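Local structure of uncharacterized protein (Bacteroides dorei DSM 17855, 5TGF) at residues A[11-14]-A[15-19]; A[32-36]-A[37-41]; A[205-208]-A[209-213]; A[54-57]-A[58-61]. The protein is a putative serine beta-lactamase-family hydrolase, probably related to class C beta-lactamases and penicillin-binding proteins, whose natural substrate is not established. All coordinates share one frame; numbering follows the deposited sequence.

Along the chain the contacts run 1, 2, 4, 3. Contact 1 lies on helix 11-22, packed on the six-stranded antiparallel sheet; contact 2 is that sheet's hairpin of strands 28-35 and 38-46. The centres of contacts 1 and 2 are about 17 Å apart, and Leu13 rests on Phe41 and Val33. Contact 3 opens helix 207-218, whose Leu207 and Ile211 meet Cys32 of contact 2, centres about 14 Å apart. Contact 4, its centre about 11 Å from that of contact 3, touches it through Ala59 O and Tyr210 OH, leads into helix 60-74 and holds the probable active-site serine and lysine. Helices 11-22 and 207-218 cover opposite faces of the sheet, the latter toward the putative active site.

Contact 1. Residues A[11-14]-A[15-19]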
ATOM      1  N   THR A  11      13.405   8.161 -22.701  1.00 21.40           N
ATOM      2  CA  THR A  11      13.424   7.014 -23.569  1.00 22.44           C
ATOM      3  C   THR A  11      13.662   5.664 -22.873  1.00 21.63           C
ATOM      4  O   THR A  11      13.001   4.690 -23.214  1.00 20.92           O
ATOM      5  CB  THR A  11      14.488   7.189 -24.677  1.00 26.77           C
ATOM      6  OG1 THR A  11      14.151   8.345 -25.423  1.00 29.06           O
ATOM      7  CG2 THR A  11      14.512   6.008 -25.595  1.00 29.28           C
ATOM      8  N   PRO A  12      14.638   5.579 -21.950  1.00 23.28           N
ATOM      9  CA  PRO A  12      14.862   4.263 -21.356  1.00 22.57           C
ATOM     10  C   PRO A  12      13.615   3.728 -20.581  1.00 22.96           C
ATOM     11  O   PRO A  12      13.344   2.521 -20.593  1.00 24.13           O
ATOM     12  CB  PRO A  12      16.052   4.492 -20.431  1.00 24.78           C
ATOM     13  CG  PRO A  12      16.725   5.711 -20.970  1.00 25.87           C
ATOM     14  CD  PRO A  12      15.608   6.572 -21.450  1.00 25.01           C
ATOM     15  N   LEU A  13      12.866   4.619 -19.933  1.00 19.01           N
ATOM     16  CA  LEU A  13      11.655   4.206 -19.220  1.00 19.45           C
ATOM     17  C   LEU A  13      10.583   3.776 -20.223  1.00 19.72           C
ATOM     18  O   LEU A  13       9.970   2.719 -20.088  1.00 15.42           O
ATOM     19  CB  LEU A  13      11.146   5.349 -18.347  1.00 19.46           C
ATOM     20  CG  LEU A  13       9.878   5.103 -17.544  1.00 20.18           C
ATOM     21  CD1 LEU A  13      10.139   3.984 -16.547  1.00 24.47           C
ATOM     22  CD2 LEU A  13       9.425   6.371 -16.823  1.00 20.34           C
ATOM     23  N   ASP A  14      10.370   4.604 -21.253  1.00 22.02           N
ATOM     24  CA  ASP A  14       9.366   4.309 -22.282  1.00 22.44           C
ATOM     25  C   ASP A  14       9.694   2.979 -22.982  1.00 22.40           C
ATOM     26  O   ASP A  14       8.798   2.190 -23.306  1.00 21.13           O
ATOM     27  CB  ASP A  14       9.303   5.480 -23.270  1.00 22.98           C
ATOM     28  CG  ASP A  14       8.205   5.320 -24.334  1.00 27.58           C
ATOM     29  OD1 ASP A  14       7.059   4.921 -24.008  1.00 28.02           O
ATOM     30  OD2 ASP A  14       8.479   5.698 -25.495  1.00 27.66           O
ATOM     31  N   SER A  15      10.981   2.676 -23.150  1.00 23.91           N
ATOM     32  CA  SER A  15      11.357   1.452 -23.858  1.00 24.22           C
ATOM     33  C   SER A  15      10.988   0.256 -23.019  1.00 21.44           C
ATOM     34  O   SER A  15      10.523  -0.753 -23.538  1.00 19.79           O
ATOM     35  CB  SER A  15      12.859   1.395 -24.180  1.00 30.27           C
ATOM     36  OG  SER A  15      13.187   2.287 -25.223  1.00 43.80           O
ATOM     37  N   ILE A  16      11.213   0.361 -21.718  1.00 21.19           N
ATOM     38  CA  ILE A  16      10.934  -0.777 -20.834  1.00 21.78           C
ATOM     39  C   ILE A  16       9.423  -1.043 -20.792  1.00 17.95           C
ATOM     40  O   ILE A  16       8.988  -2.174 -20.919  1.00 19.38           O
ATOM     41  CB  ILE A  16      11.479  -0.539 -19.418  1.00 25.21           C
ATOM     42  CG1 ILE A  16      13.016  -0.536 -19.446  1.00 27.01           C
ATOM     43  CG2 ILE A  16      10.954  -1.609 -18.454  1.00 28.82           C
ATOM     44  CD1 ILE A  16      13.665  -0.031 -18.152  1.00 29.00           C
ATOM     45  N   ILE A  17       8.632   0.002 -20.634  1.00 17.19           N
ATOM     46  CA  ILE A  17       7.181  -0.183 -20.563  1.00 18.81           C
ATOM     47  C   ILE A  17       6.619  -0.695 -21.915  1.00 19.31           C
ATOM     48  O   ILE A  17       5.786  -1.597 -21.951  1.00 19.02           O
ATOM     49  CB  ILE A  17       6.466   1.110 -20.131  1.00 18.29           C
ATOM     50  CG1 ILE A  17       6.940   1.527 -18.737  1.00 19.49           C
ATOM     51  CG2 ILE A  17       4.965   0.933 -20.147  1.00 19.05           C
ATOM     52  CD1 ILE A  17       6.475   2.890 -18.280  1.00 19.20           C
ATOM     53  N   SER A  18       7.124  -0.153 -23.020  1.00 21.86           N
ATOM     54  CA  SER A  18       6.657  -0.572 -24.344  1.00 20.83           C
ATOM     55  C   SER A  18       6.957  -2.041 -24.589  1.00 19.78           C
ATOM     56  O   SER A  18       6.124  -2.764 -25.160  1.00 19.68           O
ATOM     57  CB  SER A  18       7.282   0.307 -25.445  1.00 20.70           C
ATOM     58  OG  SER A  18       6.861   1.647 -25.300  1.00 21.80           O
ATOM     59  N   SER A  19       8.127  -2.492 -24.146  1.00 20.65           N
ATOM     60  CA  SER A  19       8.485  -3.898 -24.281  1.00 21.66           C
ATOM     61  C   SER A  19       7.539  -4.805 -23.494  1.00 19.80           C
ATOM     62  O   SER A  19       7.240  -5.917 -23.934  1.00 21.45           O
ATOM     63  CB  SER A  19       9.930  -4.145 -23.805  1.00 27.98           C
ATOM     64  OG  SER A  19       9.982  -4.221 -22.384  1.00 33.86           O
TER
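Leu13 and Ile17, one turn apart on helix 11-22, lie side by side and point the same way, with Leu13 CG 4.1 Å from Ile17 CD1. Leu13 carries CG anti to its backbone N (chi1 179°), whereas Ile17 sends CG1 back beside its own N, which brings CD1 alongside the leucine. Both side chains rest on Ile31 of the sheet, and Leu13 also reaches Leu329, Val333 and Ile336 of helix 328-337.

The polar side of the helix is organised differently, by hydroxyls folded back on the preceding turn. Ser18 OG, turned beside its own N (chi1 -63°), donates to Asp14 O at 2.8 Å, while Ser18 N donates to the same oxygen at 2.9 Å from the opposite face of the carbonyl plane. Ser15 likewise gives both OG and N to one carbonyl oxygen, Thr11 O; its OG lies above the carbonyl plane, in a longer bond of 3.1 Å. Asp14 OD1 forms a salt bridge with Lys43 and a hydrogen bond with Tyr45 OH, both on strand 38-46.

Two carbonyl oxygens therefore each take two donors, and each of these hydroxyls spends its proton on a carbonyl of the preceding turn.

Contact 2. Residues A[32-36]-A[37-41]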
ATOM      1  N   CYS A  32       2.790   8.209 -14.568  1.00 17.29           N
ATOM      2  CA  CYS A  32       3.060   9.639 -14.312  1.00 17.53           C
ATOM      3  C   CYS A  32       4.233   9.770 -13.344  1.00 18.17           C
ATOM      4  O   CYS A  32       4.259   9.072 -12.319  1.00 17.15           O
ATOM      5  CB  CYS A  32       1.813  10.321 -13.759  1.00 17.73           C
ATOM      6  SG  CYS A  32       2.002  12.118 -13.486  1.00 22.31           S
ATOM      7  N   VAL A  33       5.223  10.594 -13.709  1.00 17.11           N
ATOM      8  CA  VAL A  33       6.413  10.869 -12.882  1.00 17.35           C
ATOM      9  C   VAL A  33       6.498  12.376 -12.635  1.00 18.09           C
ATOM     10  O   VAL A  33       6.472  13.168 -13.594  1.00 20.71           O
ATOM     11  CB  VAL A  33       7.726  10.393 -13.557  1.00 17.76           C
ATOM     12  CG1 VAL A  33       8.928  10.717 -12.682  1.00 20.72           C
ATOM     13  CG2 VAL A  33       7.654   8.911 -13.917  1.00 18.09           C
ATOM     14  N   VAL A  34       6.579  12.765 -11.367  1.00 15.17           N
ATOM     15  CA  VAL A  34       6.581  14.153 -10.971  1.00 19.46           C
ATOM     16  C   VAL A  34       7.846  14.428 -10.178  1.00 21.27           C
ATOM     17  O   VAL A  34       8.191  13.653  -9.268  1.00 18.99           O
ATOM     18  CB  VAL A  34       5.362  14.483 -10.090  1.00 21.43           C
ATOM     19  CG1 VAL A  34       5.323  15.963  -9.709  1.00 24.50           C
ATOM     20  CG2 VAL A  34       4.076  14.111 -10.822  1.00 21.61           C
ATOM     21  N   LYS A  35       8.562  15.495 -10.549  1.00 20.62           N
ATOM     22  CA  LYS A  35       9.801  15.871  -9.828  1.00 24.31           C
ATOM     23  C   LYS A  35       9.705  17.312  -9.395  1.00 27.16           C
ATOM     24  O   LYS A  35       9.373  18.189 -10.205  1.00 29.46           O
ATOM     25  CB  LYS A  35      11.056  15.665 -10.667  1.00 25.52           C
ATOM     26  CG  LYS A  35      12.332  16.155  -9.972  1.00 29.39           C
ATOM     27  CD  LYS A  35      13.549  15.906 -10.849  1.00 31.62           C
ATOM     28  CE  LYS A  35      14.867  15.897 -10.073  1.00 37.80           C
ATOM     29  NZ  LYS A  35      15.174  17.211  -9.486  1.00 37.16           N
ATOM     30  N   ASN A  36       9.918  17.538  -8.100  1.00 27.56           N
ATOM     31  CA  ASN A  36       9.819  18.878  -7.530  1.00 33.18           C
ATOM     32  C   ASN A  36       8.526  19.576  -8.018  1.00 32.05           C
ATOM     33  O   ASN A  36       8.557  20.725  -8.446  1.00 29.05           O
ATOM     34  CB  ASN A  36      11.099  19.692  -7.859  1.00 32.62           C
ATOM     35  CG  ASN A  36      12.370  19.069  -7.258  1.00 35.02           C
ATOM     36  OD1 ASN A  36      13.379  18.930  -7.942  1.00 41.86           O
ATOM     37  ND2 ASN A  36      12.310  18.663  -5.995  1.00 30.66           N
ATOM     38  N   ASP A  37       7.426  18.814  -8.016  1.00 32.48           N
ATOM     39  CA  ASP A  37       6.074  19.269  -8.418  1.00 35.78           C
ATOM     40  C   ASP A  37       5.866  19.675  -9.889  1.00 34.49           C
ATOM     41  O   ASP A  37       4.867  20.301 -10.210  1.00 35.54           O
ATOM     42  CB  ASP A  37       5.608  20.383  -7.485  1.00 41.38           C
ATOM     43  CG  ASP A  37       5.531  19.913  -6.050  1.00 48.12           C
ATOM     44  OD1 ASP A  37       4.894  18.849  -5.818  1.00 47.39           O
ATOM     45  OD2 ASP A  37       6.163  20.547  -5.179  1.00 42.03           O
ATOM     46  N   SER A  38       6.758  19.254 -10.784  1.00 30.85           N
ATOM     47  CA  SER A  38       6.503  19.356 -12.223  1.00 32.62           C
ATOM     48  C   SER A  38       6.328  17.950 -12.777  1.00 26.08           C
ATOM     49  O   SER A  38       7.173  17.092 -12.557  1.00 24.27           O
ATOM     50  CB  SER A  38       7.688  20.014 -12.953  1.00 33.32           C
ATOM     51  OG  SER A  38       8.080  21.208 -12.320  1.00 39.24           O
ATOM     52  N   VAL A  39       5.348  17.775 -13.642  1.00 24.67           N
ATOM     53  CA  VAL A  39       5.175  16.503 -14.316  1.00 24.73           C
ATOM     54  C   VAL A  39       6.269  16.303 -15.370  1.00 26.13           C
ATOM     55  O   VAL A  39       6.280  16.988 -16.377  1.00 27.69           O
ATOM     56  CB  VAL A  39       3.780  16.402 -14.954  1.00 24.41           C
ATOM     57  CG1 VAL A  39       3.665  15.139 -15.785  1.00 26.03           C
ATOM     58  CG2 VAL A  39       2.709  16.425 -13.870  1.00 24.81           C
ATOM     59  N   LEU A  40       7.171  15.351 -15.160  1.00 21.05           N
ATOM     60  CA  LEU A  40       8.279  15.107 -16.107  1.00 21.72           C
ATOM     61  C   LEU A  40       7.931  14.144 -17.220  1.00 22.50           C
ATOM     62  O   LEU A  40       8.529  14.186 -18.281  1.00 19.98           O
ATOM     63  CB  LEU A  40       9.509  14.567 -15.381  1.00 23.19           C
ATOM     64  CG  LEU A  40      10.169  15.452 -14.328  1.00 26.73           C
ATOM     65  CD1 LEU A  40      11.574  14.921 -14.085  1.00 26.78           C
ATOM     66  CD2 LEU A  40      10.219  16.928 -14.739  1.00 25.08           C
ATOM     67  N   PHE A  41       7.039  13.204 -16.952  1.00 20.52           N
ATOM     68  CA  PHE A  41       6.707  12.171 -17.910  1.00 20.34           C
ATOM     69  C   PHE A  41       5.345  11.607 -17.563  1.00 20.81           C
ATOM     70  O   PHE A  41       5.087  11.263 -16.419  1.00 19.87           O
ATOM     71  CB  PHE A  41       7.771  11.072 -17.901  1.00 21.10           C
ATOM     72  CG  PHE A  41       7.569  10.039 -18.959  1.00 20.82           C
ATOM     73  CD1 PHE A  41       7.866  10.313 -20.293  1.00 20.61           C
ATOM     74  CD2 PHE A  41       7.083   8.790 -18.638  1.00 19.20           C
ATOM     75  CE1 PHE A  41       7.668   9.333 -21.266  1.00 23.20           C
ATOM     76  CE2 PHE A  41       6.883   7.825 -19.605  1.00 20.60           C
ATOM     77  CZ  PHE A  41       7.197   8.083 -20.913  1.00 20.52           C
TER
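A beta hairpin joins strands 28-35 and 38-46 of the antiparallel sheet through a type I' turn from Lys35 to Ser38, and a classic beta bulge follows, with Leu40 and Phe41 both opposite Val33. At the turn, Ser38 N donates to Lys35 O at 2.9 Å and Lys35 N returns a bond to Ser38 O. Val33 O is the acceptor at the bulge: Leu40 N reaches it in the carbonyl plane at 2.8 Å, and Phe41 N adds a weak bond of 3.4 Å. Val33 N completes the pairing by donating to Phe41 O.

Side chains fill both faces. Val34 CG2 meets Val39 CG2 at 4.1 Å, the two branches crossing at a slant in a non-hydrogen-bonded pair, while Cys32 SG touches the other methyl, Val39 CG1. On the face of Val33 and Lys35, Leu40 CD1 lies 3.5 Å from Lys35 CB and also approaches CD, so it covers the first part of the lysine chain. That chain runs extended until it bends at chi4 (-65°), bringing NZ to Asn36 OD1 at 2.9 Å. Within the turn, Asp37 OD1 is hydrogen-bonded to His219 NE2.

The lysine thus serves two roles: its methylenes shelter under Leu40, while its ammonium group is held by the side-chain oxygen of the neighbouring asparagine.

Contact 3. Residues A[205-208]-A[209-213]; sequences TTLN and DYIRF
Helix 207-218 begins here with Thr206 as its N-cap. Among the hydrogen bonds, Thr206 OG1 accepts from Asp209 N at 3.0 Å with an N-H...O angle of 161°. The threonine places OG1 between its backbone N and carbonyl carbon (chi1 62°), a rotation that turns the oxygen to the open first turn. Water 1 lies 2.7 Å from Thr206 OG1 and donates a weak bond to Asp209 OD1. The carboxylate has stronger partners outside: OD1 accepts from Thr182 N, and OD2 is bonded to His183 N and Ser184 OG. This buried acid is thereby gripped by backbone amides and a hydroxyl, which would probably favour its ionised form. Regular helix bonds follow, Tyr210 N to Thr206 O and Ile211 N to Leu207 O. Arg212 passes its CG by Asn208 O at 3.4 Å before NH1 forms a hydrogen bond with Leu179 O.

Apolar contacts line the side toward the sheet. Leu207 and Ile211 run side by side, with CD1 of the leucine 4.1 Å from CG1 of the isoleucine, and both cover Cys32 and Phe305.

Aromatic packing is the third kind. The Tyr210 ring stacks on Phe305 and its OH is bonded to Ala59 O, close to the putative active site. Crossing the tyrosine at about a right angle, Thr205 brings its methyl to the ring edge, CG2 lying 3.9 Å from Tyr210 CD2.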
ATOM      1  N   THR A 205      -8.782   2.016  -8.518  1.00 13.36           N
ATOM      2  CA  THR A 205      -8.378   3.407  -8.679  1.00 13.41           C
ATOM      3  C   THR A 205      -7.931   3.717 -10.119  1.00 12.40           C
ATOM      4  O   THR A 205      -8.102   2.924 -11.019  1.00 12.59           O
ATOM      5  CB  THR A 205      -7.313   3.787  -7.638  1.00 13.72           C
ATOM      6  OG1 THR A 205      -7.191   5.217  -7.522  1.00 17.31           O
ATOM      7  CG2 THR A 205      -5.980   3.170  -7.938  1.00 14.91           C
ATOM      8  N   THR A 206      -7.459   4.933 -10.324  1.00 12.95           N
ATOM      9  CA  THR A 206      -6.975   5.367 -11.639  1.00 12.90           C
ATOM     10  C   THR A 206      -5.606   5.993 -11.450  1.00 12.50           C
ATOM     11  O   THR A 206      -5.239   6.371 -10.333  1.00 13.88           O
ATOM     12  CB  THR A 206      -7.928   6.401 -12.251  1.00 13.88           C
ATOM     13  OG1 THR A 206      -7.977   7.554 -11.405  1.00 14.52           O
ATOM     14  CG2 THR A 206      -9.351   5.855 -12.376  1.00 13.92           C
ATOM     15  N   LEU A 207      -4.900   6.217 -12.552  1.00 12.49           N
ATOM     16  CA  LEU A 207      -3.659   6.961 -12.505  1.00 13.28           C
ATOM     17  C   LEU A 207      -3.875   8.361 -11.915  1.00 17.13           C
ATOM     18  O   LEU A 207      -3.131   8.746 -10.996  1.00 17.57           O
ATOM     19  CB  LEU A 207      -3.047   7.101 -13.889  1.00 14.65           C
ATOM     20  CG  LEU A 207      -1.763   7.952 -13.953  1.00 16.82           C
ATOM     21  CD1 LEU A 207      -0.638   7.234 -13.213  1.00 19.92           C
ATOM     22  CD2 LEU A 207      -1.358   8.308 -15.374  1.00 16.87           C
ATOM     23  N   ASN A 208      -4.912   9.080 -12.386  1.00 16.18           N
ATOM     24  CA  ASN A 208      -5.136  10.462 -11.960  1.00 19.76           C
ATOM     25  C   ASN A 208      -5.493  10.526 -10.482  1.00 19.24           C
ATOM     26  O   ASN A 208      -4.959  11.360  -9.771  1.00 21.46           O
ATOM     27  CB  ASN A 208      -6.220  11.150 -12.815  1.00 19.47           C
ATOM     28  CG  ASN A 208      -5.761  11.409 -14.243  1.00 21.07           C
ATOM     29  OD1 ASN A 208      -4.556  11.453 -14.529  1.00 20.89           O
ATOM     30  ND2 ASN A 208      -6.723  11.524 -15.169  1.00 22.57           N
ATOM     31  N   ASP A 209      -6.332   9.604 -10.006  1.00 15.30           N
ATOM     32  CA  ASP A 209      -6.683   9.558  -8.598  1.00 14.57           C
ATOM     33  C   ASP A 209      -5.465   9.289  -7.719  1.00 14.05           C
ATOM     34  O   ASP A 209      -5.242   9.992  -6.734  1.00 14.04           O
ATOM     35  CB  ASP A 209      -7.753   8.512  -8.329  1.00 14.88           C
ATOM     36  CG  ASP A 209      -9.147   9.013  -8.634  1.00 18.65           C
ATOM     37  OD1 ASP A 209      -9.307  10.126  -9.228  1.00 19.40           O
ATOM     38  OD2 ASP A 209     -10.078   8.282  -8.253  1.00 17.67           O
ATOM     39  N   TYR A 210      -4.679   8.260  -8.041  1.00 13.85           N
ATOM     40  CA  TYR A 210      -3.625   7.850  -7.119  1.00 13.75           C
ATOM     41  C   TYR A 210      -2.466   8.863  -7.094  1.00 15.31           C
ATOM     42  O   TYR A 210      -1.820   9.064  -6.069  1.00 14.09           O
ATOM     43  CB  TYR A 210      -3.097   6.439  -7.495  1.00 14.09           C
ATOM     44  CG  TYR A 210      -2.475   5.679  -6.351  1.00 12.56           C
ATOM     45  CD1 TYR A 210      -1.202   5.994  -5.891  1.00 13.51           C
ATOM     46  CD2 TYR A 210      -3.126   4.602  -5.756  1.00 13.25           C
ATOM     47  CE1 TYR A 210      -0.602   5.265  -4.885  1.00 13.48           C
ATOM     48  CE2 TYR A 210      -2.548   3.912  -4.700  1.00 12.07           C
ATOM     49  CZ  TYR A 210      -1.296   4.245  -4.268  1.00 12.11           C
ATOM     50  OH  TYR A 210      -0.736   3.586  -3.201  1.00 13.87           O
ATOM     51  N   ILE A 211      -2.233   9.530  -8.215  1.00 14.57           N
ATOM     52  CA  ILE A 211      -1.243  10.612  -8.248  1.00 15.68           C
ATOM     53  C   ILE A 211      -1.622  11.734  -7.259  1.00 14.85           C
ATOM     54  O   ILE A 211      -0.746  12.324  -6.651  1.00 13.31           O
ATOM     55  CB  ILE A 211      -1.072  11.133  -9.706  1.00 15.94           C
ATOM     56  CG1 ILE A 211      -0.131  10.196 -10.486  1.00 17.86           C
ATOM     57  CG2 ILE A 211      -0.466  12.532  -9.760  1.00 19.07           C
ATOM     58  CD1 ILE A 211       1.343  10.277 -10.055  1.00 17.71           C
ATOM     59  N   ARG A 212      -2.914  12.041  -7.123  1.00 15.40           N
ATOM     60  CA  ARG A 212      -3.351  13.040  -6.125  1.00 17.21           C
ATOM     61  C   ARG A 212      -3.017  12.629  -4.712  1.00 16.96           C
ATOM     62  O   ARG A 212      -2.554  13.461  -3.893  1.00 16.06           O
ATOM     63  CB  ARG A 212      -4.858  13.358  -6.228  1.00 17.80           C
ATOM     64  CG  ARG A 212      -5.281  13.961  -7.560  1.00 21.10           C
ATOM     65  CD  ARG A 212      -6.781  13.827  -7.761  1.00 23.25           C
ATOM     66  NE  ARG A 212      -7.188  14.487  -8.990  1.00 25.43           N
ATOM     67  CZ  ARG A 212      -7.603  15.741  -9.065  1.00 26.15           C
ATOM     68  NH1 ARG A 212      -7.751  16.463  -7.978  1.00 25.98           N
ATOM     69  NH2 ARG A 212      -7.894  16.259 -10.235  1.00 31.61           N
ATOM     70  N   PHE A 213      -3.238  11.345  -4.413  1.00 16.78           N
ATOM     71  CA  PHE A 213      -2.864  10.760  -3.136  1.00 15.22           C
ATOM     72  C   PHE A 213      -1.358  10.889  -2.840  1.00 15.03           C
ATOM     73  O   PHE A 213      -0.984  11.312  -1.752  1.00 15.80           O
ATOM     74  CB  PHE A 213      -3.258   9.256  -3.109  1.00 15.22           C
ATOM     75  CG  PHE A 213      -2.775   8.535  -1.885  1.00 14.68           C
ATOM     76  CD1 PHE A 213      -3.371   8.748  -0.660  1.00 15.00           C
ATOM     77  CD2 PHE A 213      -1.646   7.715  -1.938  1.00 16.16           C
ATOM     78  CE1 PHE A 213      -2.894   8.129   0.488  1.00 14.27           C
ATOM     79  CE2 PHE A 213      -1.156   7.081  -0.791  1.00 15.44           C
ATOM     80  CZ  PHE A 213      -1.782   7.293   0.431  1.00 14.48           C
TER
HETATM   81  O   HOH W   1      -9.628   9.391 -12.458  1.00 23.46           O

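Contact 4. Residues A[54-57]-A[58-61]; sequences VYVA and SAGK
Val56 and Ala59 pack across the turn that leads into helix 60-74, where Ser58 and Lys61 form an SxxK pattern of the kind that holds the nucleophile and lysine in serine beta-lactamases; that role is probable here, not proven. The tight part is apolar. With CG1 anti to the carbonyl carbon (chi1 -63°), Val56 CG2 falls between the backbone N and the carbonyl carbon and faces Ala59 CB at 3.7 Å, while CG1 touches Thr205. Two backbone bonds close the turn: Ala59 N donates to Val56 O at 3.1 Å from above the carbonyl plane, and Gly60 N donates to Ala57 O at 3.0 Å with a straighter N-H...O angle of 165°. Ala57 has a positive phi (54°), which swings the chain round at the serine.

On the pocket side the two segments make few side-chain contacts, and the polar groups find partners elsewhere. Ser58 OG is hydrogen-bonded to Tyr147 OH, and a bound glycerol, possibly marking the pocket, lies about 4 Å from the Ser58 side chain. Lys61 bends at its end, so that NZ is bonded to Tyr147 OH and Gly200 O. Ser58 OG and Lys61 NZ lie 2.9 Å apart.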
ATOM      1  N   VAL A  54      -8.683   0.566 -12.466  1.00 14.08           N
ATOM      2  CA  VAL A  54      -7.950  -0.679 -12.361  1.00 12.83           C
ATOM      3  C   VAL A  54      -8.002  -1.161 -10.919  1.00 12.84           C
ATOM      4  O   VAL A  54      -7.839  -0.369  -9.971  1.00 11.10           O
ATOM      5  CB  VAL A  54      -6.471  -0.505 -12.788  1.00 13.46           C
ATOM      6  CG1 VAL A  54      -5.759  -1.844 -12.756  1.00 14.63           C
ATOM      7  CG2 VAL A  54      -6.331   0.101 -14.175  1.00 14.96           C
ATOM      8  N   TYR A  55      -8.192  -2.466 -10.746  1.00 12.00           N
ATOM      9  CA  TYR A  55      -7.996  -3.103  -9.431  1.00 12.18           C
ATOM     10  C   TYR A  55      -6.504  -3.283  -9.149  1.00 12.70           C
ATOM     11  O   TYR A  55      -5.828  -4.012  -9.859  1.00 12.74           O
ATOM     12  CB  TYR A  55      -8.690  -4.448  -9.398  1.00 12.32           C
ATOM     13  CG  TYR A  55     -10.190  -4.299  -9.340  1.00 13.81           C
ATOM     14  CD1 TYR A  55     -10.805  -3.974  -8.145  1.00 14.84           C
ATOM     15  CD2 TYR A  55     -10.975  -4.414 -10.495  1.00 17.42           C
ATOM     16  CE1 TYR A  55     -12.176  -3.722  -8.090  1.00 15.77           C
ATOM     17  CE2 TYR A  55     -12.362  -4.192 -10.442  1.00 16.97           C
ATOM     18  CZ  TYR A  55     -12.925  -3.805  -9.254  1.00 16.36           C
ATOM     19  OH  TYR A  55     -14.285  -3.597  -9.130  1.00 17.24           O
ATOM     20  N   VAL A  56      -5.988  -2.540  -8.181  1.00 10.35           N
ATOM     21  CA  VAL A  56      -4.510  -2.423  -7.989  1.00 11.60           C
ATOM     22  C   VAL A  56      -3.975  -3.220  -6.804  1.00 11.40           C
ATOM     23  O   VAL A  56      -2.759  -3.166  -6.464  1.00 11.59           O
ATOM     24  CB  VAL A  56      -4.075  -0.958  -7.829  1.00 12.62           C
ATOM     25  CG1 VAL A  56      -4.392  -0.190  -9.109  1.00 12.99           C
ATOM     26  CG2 VAL A  56      -4.712  -0.304  -6.623  1.00 11.62           C
ATOM     27  N   ALA A  57      -4.852  -3.999  -6.190  1.00 12.25           N
ATOM     28  CA  ALA A  57      -4.440  -4.924  -5.123  1.00 12.34           C
ATOM     29  C   ALA A  57      -3.671  -4.218  -4.013  1.00 13.25           C
ATOM     30  O   ALA A  57      -4.156  -3.207  -3.511  1.00 11.58           O
ATOM     31  CB  ALA A  57      -3.664  -6.072  -5.737  1.00 13.24           C
ATOM     32  N   SER A  58      -2.458  -4.660  -3.679  1.00 11.94           N
ATOM     33  CA  SER A  58      -1.753  -4.118  -2.516  1.00 12.53           C
ATOM     34  C   SER A  58      -1.310  -2.686  -2.659  1.00 11.97           C
ATOM     35  O   SER A  58      -0.885  -2.104  -1.665  1.00 12.34           O
ATOM     36  CB  SER A  58      -0.563  -4.966  -2.135  1.00 13.61           C
ATOM     37  OG  SER A  58      -1.015  -6.241  -1.752  1.00 16.02           O
ATOM     38  N   ALA A  59      -1.427  -2.087  -3.841  1.00 10.62           N
ATOM     39  CA  ALA A  59      -1.215  -0.641  -3.919  1.00 11.88           C
ATOM     40  C   ALA A  59      -2.151   0.126  -2.996  1.00 11.96           C
ATOM     41  O   ALA A  59      -1.808   1.218  -2.524  1.00 13.59           O
ATOM     42  CB  ALA A  59      -1.272  -0.132  -5.352  1.00 12.02           C
ATOM     43  N   GLY A  60      -3.301  -0.468  -2.682  1.00 11.08           N
ATOM     44  CA  GLY A  60      -4.225   0.120  -1.718  1.00 11.00           C
ATOM     45  C   GLY A  60      -3.831   0.087  -0.251  1.00 12.06           C
ATOM     46  O   GLY A  60      -4.432   0.820   0.536  1.00 13.39           O
ATOM     47  N   LYS A  61      -2.819  -0.701   0.140  1.00 10.82           N
ATOM     48  CA  LYS A  61      -2.413  -0.747   1.552  1.00 11.94           C
ATOM     49  C   LYS A  61      -1.960   0.634   2.023  1.00 12.19           C
ATOM     50  O   LYS A  61      -2.263   1.032   3.139  1.00 10.22           O
ATOM     51  CB  LYS A  61      -1.329  -1.799   1.812  1.00 13.60           C
ATOM     52  CG  LYS A  61      -1.835  -3.229   1.829  1.00 14.20           C
ATOM     53  CD  LYS A  61      -0.730  -4.229   2.196  1.00 16.59           C
ATOM     54  CE  LYS A  61      -1.242  -5.655   2.346  1.00 16.00           C
ATOM     55  NZ  LYS A  61      -1.647  -6.320   1.083  1.00 16.31           N
TER